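SusD superfamily protein (Bacteroides fragilis NCTC 9343, PDB 3NQP) probably binds glycans at the bacterial outer membrane in the manner of SusD proteins. Local coordinates at residues A24-L35 with Y116-Y127. Sequence-based numbering, arbitrary orientation. Where two conformers were deposited one is given.
Sequences ATAYIDGIHKHL and YLGEVYGLRAFY. With EDO (1,2-ethanediol), chain G.
Ile-28 CG1 sits over the centre of the Tyr-116 ring, 3.7 Å from the centroid and 10° off the ring normal, a CH-pi contact. Thr-25 OG1 lies at the ring's edge, near its plane, and accepts a 2.7 Å hydrogen bond from Tyr-116 OH; it also hydrogen-bonds Glu-21 OE2. The His-32 ring has Leu-123 CD1 over one face, offset toward the rim, while ND1 donates in the ring plane to Ile-28 O at 171°. His-32 ND1 and His-32 N reach that oxygen from opposite faces of its carbonyl plane, and NE2 bonds Trp-198 N, so both ring nitrogens are engaged and the rotation is fixed. A water at the Tyr-127 ring edge links Tyr-127 OH (2.7 Å) to Ile-31 O (2.6 Å). Between these groups, Ile-28 CD1 meets Val-120 CG2 at 3.7 Å, and Ile-31 CG2 presses on Leu-123 CD1 at 3.4 Å, tighter than usual for carbons. With CG anti to its backbone N, Leu-35 extends CD2 to Leu-123 CD2 and CD1 to Phe-126 CE2 and Tyr-127. The axes of 24-35 and 116-127 approach to 11.5 Å at 26°, wide for helix packing, consistent with large side chains filling the gap. These near-parallel segments of helices 21-37 and 110-135 thus pack within the alpha-helical, TPR-related part of the SusD fold.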
loop_
_atom_site.group_PDB
_atom_site.type_symbol
_atom_site.label_atom_id
_atom_site.label_comp_id
_atom_site.label_asym_id
_atom_site.label_seq_id
_atom_site.Cartn_x
_atom_site.Cartn_y
_atom_site.Cartn_z
ATOM N N ALA A 24 20.687 -11.637 18.369
ATOM C CA ALA A 24 20.046 -11.861 17.087
ATOM C C ALA A 24 18.580 -11.439 17.160
ATOM O O ALA A 24 18.086 -10.773 16.272
ATOM C CB ALA A 24 20.162 -13.313 16.688
ATOM N N THR A 25 17.894 -11.825 18.230
ATOM C CA THR A 25 16.493 -11.505 18.393
ATOM C C THR A 25 16.267 -9.981 18.516
ATOM O O THR A 25 15.301 -9.449 17.950
ATOM C CB THR A 25 15.947 -12.241 19.596
ATOM O OG1 THR A 25 16.022 -13.639 19.347
ATOM C CG2 THR A 25 14.468 -11.831 19.878
ATOM N N ALA A 26 17.155 -9.294 19.251
ATOM C CA ALA A 26 17.134 -7.829 19.333
ATOM C C ALA A 26 17.281 -7.205 17.934
ATOM O O ALA A 26 16.582 -6.257 17.598
ATOM C CB ALA A 26 18.243 -7.277 20.289
ATOM N N TYR A 27 18.183 -7.735 17.126
ATOM C CA TYR A 27 18.402 -7.176 15.829
ATOM C C TYR A 27 17.168 -7.406 14.932
ATOM O O TYR A 27 16.808 -6.528 14.156
ATOM C CB TYR A 27 19.677 -7.761 15.228
ATOM C CG TYR A 27 20.331 -6.897 14.191
ATOM C CD1 TYR A 27 21.327 -5.984 14.545
ATOM C CD2 TYR A 27 19.975 -6.996 12.840
ATOM C CE1 TYR A 27 21.981 -5.219 13.606
ATOM C CE2 TYR A 27 20.622 -6.234 11.884
ATOM C CZ TYR A 27 21.623 -5.334 12.275
ATOM O OH TYR A 27 22.268 -4.558 11.368
ATOM N N ILE A 28 16.499 -8.551 15.074
ATOM C CA ILE A 28 15.244 -8.806 14.358
ATOM C C ILE A 28 14.181 -7.801 14.742
ATOM O O ILE A 28 13.438 -7.311 13.867
ATOM C CB ILE A 28 14.701 -10.246 14.598
ATOM C CG1 ILE A 28 15.486 -11.230 13.759
ATOM C CG2 ILE A 28 13.190 -10.383 14.236
ATOM C CD1 ILE A 28 15.116 -11.204 12.287
ATOM N N ASP A 29 14.081 -7.492 16.034
ATOM C CA ASP A 29 13.162 -6.450 16.456
ATOM C C ASP A 29 13.497 -5.112 15.842
ATOM O O ASP A 29 12.604 -4.384 15.419
ATOM C CB ASP A 29 13.117 -6.335 17.986
ATOM C CG ASP A 29 12.377 -7.490 18.628
ATOM O OD1 ASP A 29 11.953 -8.425 17.916
ATOM O OD2 ASP A 29 12.203 -7.453 19.850
ATOM N N GLY A 30 14.785 -4.783 15.814
ATOM C CA GLY A 30 15.259 -3.529 15.215
ATOM C C GLY A 30 14.932 -3.470 13.745
ATOM O O GLY A 30 14.511 -2.437 13.246
ATOM N N ILE A 31 15.193 -4.555 13.039
ATOM C CA ILE A 31 14.822 -4.648 11.608
ATOM C C ILE A 31 13.327 -4.330 11.433
ATOM O O ILE A 31 12.941 -3.592 10.517
ATOM C CB ILE A 31 15.171 -6.026 10.992
ATOM C CG1 ILE A 31 16.687 -6.138 10.698
ATOM C CG2 ILE A 31 14.283 -6.302 9.707
ATOM C CD1 ILE A 31 17.192 -7.603 10.524
ATOM N N HIS A 32 12.480 -4.868 12.310
ATOM C CA HIS A 32 11.048 -4.588 12.174
ATOM C C HIS A 32 10.649 -3.129 12.506
ATOM O O HIS A 32 9.722 -2.599 11.931
ATOM C CB HIS A 32 10.193 -5.617 12.940
ATOM C CG HIS A 32 10.118 -6.936 12.246
ATOM N ND1 HIS A 32 11.140 -7.867 12.305
ATOM C CD2 HIS A 32 9.182 -7.453 11.417
ATOM C CE1 HIS A 32 10.825 -8.903 11.553
ATOM N NE2 HIS A 32 9.633 -8.688 11.019
ATOM N N LYS A 33 11.341 -2.493 13.444
ATOM C CA LYS A 33 11.011 -1.126 13.813
ATOM C C LYS A 33 11.488 -0.175 12.693
ATOM O O LYS A 33 10.881 0.852 12.444
ATOM C CB LYS A 33 11.606 -0.751 15.168
ATOM C CG LYS A 33 11.015 -1.604 16.347
ATOM C CD LYS A 33 11.297 -1.008 17.708
ATOM C CE LYS A 33 10.703 -1.859 18.880
ATOM N NZ LYS A 33 9.615 -2.850 18.466
ATOM N N HIS A 34 12.579 -0.519 12.025
ATOM C CA HIS A 34 13.051 0.286 10.906
ATOM C C HIS A 34 12.102 0.111 9.732
ATOM O O HIS A 34 11.931 1.024 8.917
ATOM C CB HIS A 34 14.473 -0.122 10.491
ATOM C CG HIS A 34 15.553 0.462 11.350
ATOM N ND1 HIS A 34 16.657 -0.262 11.758
ATOM C CD2 HIS A 34 15.705 1.699 11.876
ATOM C CE1 HIS A 34 17.438 0.501 12.500
ATOM N NE2 HIS A 34 16.885 1.698 12.587
ATOM N N LEU A 35 11.496 -1.071 9.629
ATOM C CA LEU A 35 10.501 -1.307 8.604
ATOM C C LEU A 35 9.272 -0.446 8.957
ATOM O O LEU A 35 8.699 0.178 8.065
ATOM C CB LEU A 35 10.105 -2.775 8.523
ATOM C CG LEU A 35 9.040 -3.203 7.537
ATOM C CD1 LEU A 35 9.601 -3.022 6.093
ATOM C CD2 LEU A 35 8.594 -4.632 7.813
ATOM N N TYR A 116 14.088 -16.715 11.262
ATOM C CA TYR A 116 14.699 -15.410 11.135
ATOM C C TYR A 116 15.247 -15.192 9.733
ATOM O O TYR A 116 15.047 -14.127 9.153
ATOM C CB TYR A 116 15.800 -15.211 12.179
ATOM C CG TYR A 116 15.329 -14.973 13.611
ATOM C CD1 TYR A 116 13.988 -14.756 13.913
ATOM C CD2 TYR A 116 16.247 -14.947 14.657
ATOM C CE1 TYR A 116 13.560 -14.506 15.221
ATOM C CE2 TYR A 116 15.837 -14.670 15.982
ATOM C CZ TYR A 116 14.495 -14.467 16.251
ATOM O OH TYR A 116 14.093 -14.208 17.521
ATOM N N LEU A 117 15.905 -16.191 9.166
ATOM C CA LEU A 117 16.457 -16.006 7.813
ATOM C C LEU A 117 15.291 -15.896 6.786
ATOM O O LEU A 117 15.328 -15.071 5.886
ATOM C CB LEU A 117 17.477 -17.089 7.463
ATOM C CG LEU A 117 18.798 -16.926 8.223
ATOM C CD1 LEU A 117 19.713 -18.120 8.028
ATOM C CD2 LEU A 117 19.479 -15.580 7.858
ATOM N N GLY A 118 14.219 -16.659 6.973
ATOM C CA GLY A 118 13.043 -16.507 6.145
ATOM C C GLY A 118 12.547 -15.075 6.193
ATOM O O GLY A 118 12.174 -14.487 5.172
ATOM N N GLU A 119 12.565 -14.487 7.377
ATOM C CA GLU A 119 12.014 -13.137 7.534
ATOM C C GLU A 119 12.926 -12.160 6.785
ATOM O O GLU A 119 12.435 -11.299 6.046
ATOM C CB GLU A 119 11.885 -12.727 8.997
ATOM C CG GLU A 119 10.795 -13.467 9.747
ATOM C CD GLU A 119 10.590 -12.976 11.163
ATOM O OE1 GLU A 119 11.578 -12.872 11.882
ATOM O OE2 GLU A 119 9.423 -12.715 11.584
ATOM N N VAL A 120 14.242 -12.317 6.949
ATOM C CA VAL A 120 15.166 -11.298 6.503
ATOM C C VAL A 120 15.336 -11.357 4.977
ATOM O O VAL A 120 15.406 -10.331 4.344
ATOM C CB VAL A 120 16.504 -11.354 7.270
ATOM C CG1 VAL A 120 17.524 -10.476 6.621
ATOM C CG2 VAL A 120 16.256 -10.942 8.761
ATOM N N TYR A 121 15.337 -12.547 4.382
ATOM C CA TYR A 121 15.317 -12.640 2.910
ATOM C C TYR A 121 14.019 -12.137 2.319
ATOM O O TYR A 121 14.026 -11.481 1.279
ATOM C CB TYR A 121 15.557 -14.060 2.455
ATOM C CG TYR A 121 17.004 -14.498 2.464
ATOM C CD1 TYR A 121 17.832 -14.235 1.359
ATOM C CD2 TYR A 121 17.542 -15.224 3.517
ATOM C CE1 TYR A 121 19.142 -14.668 1.314
ATOM C CE2 TYR A 121 18.890 -15.641 3.482
ATOM C CZ TYR A 121 19.662 -15.372 2.363
ATOM O OH TYR A 121 20.958 -15.791 2.284
ATOM N N GLY A 122 12.898 -12.410 2.991
ATOM C CA GLY A 122 11.626 -11.850 2.583
ATOM C C GLY A 122 11.625 -10.329 2.562
ATOM O O GLY A 122 11.075 -9.697 1.650
ATOM N N LEU A 123 12.171 -9.731 3.607
ATOM C CA LEU A 123 12.197 -8.290 3.741
ATOM C C LEU A 123 13.171 -7.654 2.780
ATOM O O LEU A 123 12.943 -6.522 2.320
ATOM C CB LEU A 123 12.543 -7.897 5.179
ATOM C CG LEU A 123 11.439 -8.125 6.210
ATOM C CD1 LEU A 123 11.961 -7.764 7.642
ATOM C CD2 LEU A 123 10.141 -7.366 5.910
ATOM N N ARG A 124 14.231 -8.369 2.413
ATOM C CA ARG A 124 15.151 -7.798 1.437
ATOM C C ARG A 124 14.464 -7.756 0.055
ATOM O O ARG A 124 14.598 -6.759 -0.666
ATOM C CB ARG A 124 16.469 -8.534 1.338
ATOM C CG ARG A 124 17.496 -7.760 0.534
ATOM C CD ARG A 124 18.901 -8.340 0.786
ATOM N NE ARG A 124 19.035 -9.675 0.204
ATOM C CZ ARG A 124 20.149 -10.405 0.257
ATOM N NH1 ARG A 124 21.223 -9.945 0.894
ATOM N NH2 ARG A 124 20.201 -11.580 -0.341
ATOM N N ALA A 125 13.692 -8.791 -0.274
ATOM C CA ALA A 125 12.829 -8.762 -1.445
ATOM C C ALA A 125 11.831 -7.588 -1.385
ATOM O O ALA A 125 11.562 -6.929 -2.379
ATOM C CB ALA A 125 12.037 -10.085 -1.568
ATOM N N PHE A 126 11.212 -7.409 -0.225
ATOM C CA PHE A 126 10.211 -6.387 -0.047
ATOM C C PHE A 126 10.765 -5.009 -0.395
ATOM O O PHE A 126 10.154 -4.262 -1.145
ATOM C CB PHE A 126 9.699 -6.413 1.385
ATOM C CG PHE A 126 8.751 -5.312 1.699
ATOM C CD1 PHE A 126 7.407 -5.461 1.439
ATOM C CD2 PHE A 126 9.201 -4.142 2.262
ATOM C CE1 PHE A 126 6.530 -4.459 1.731
ATOM C CE2 PHE A 126 8.325 -3.119 2.562
ATOM C CZ PHE A 126 6.978 -3.283 2.288
ATOM N N TYR A 127 11.900 -4.666 0.191
ATOM C CA TYR A 127 12.488 -3.376 -0.038
ATOM C C TYR A 127 12.918 -3.245 -1.497
ATOM O O TYR A 127 12.646 -2.250 -2.135
ATOM C CB TYR A 127 13.694 -3.157 0.866
ATOM C CG TYR A 127 13.366 -2.786 2.306
ATOM C CD1 TYR A 127 12.602 -1.653 2.623
ATOM C CD2 TYR A 127 13.866 -3.530 3.355
ATOM C CE1 TYR A 127 12.337 -1.291 3.968
ATOM C CE2 TYR A 127 13.619 -3.167 4.695
ATOM C CZ TYR A 127 12.879 -2.059 4.999
ATOM O OH TYR A 127 12.674 -1.740 6.338
HETATM C C1 EDO G . 6.652 -4.569 17.175
HETATM O O1 EDO G . 7.123 -3.226 17.406
HETATM C C2 EDO G . 7.378 -5.169 15.977
HETATM O O2 EDO G . 8.768 -5.282 16.316
HETATM O O HOH W 1 14.012 -3.177 8.158
#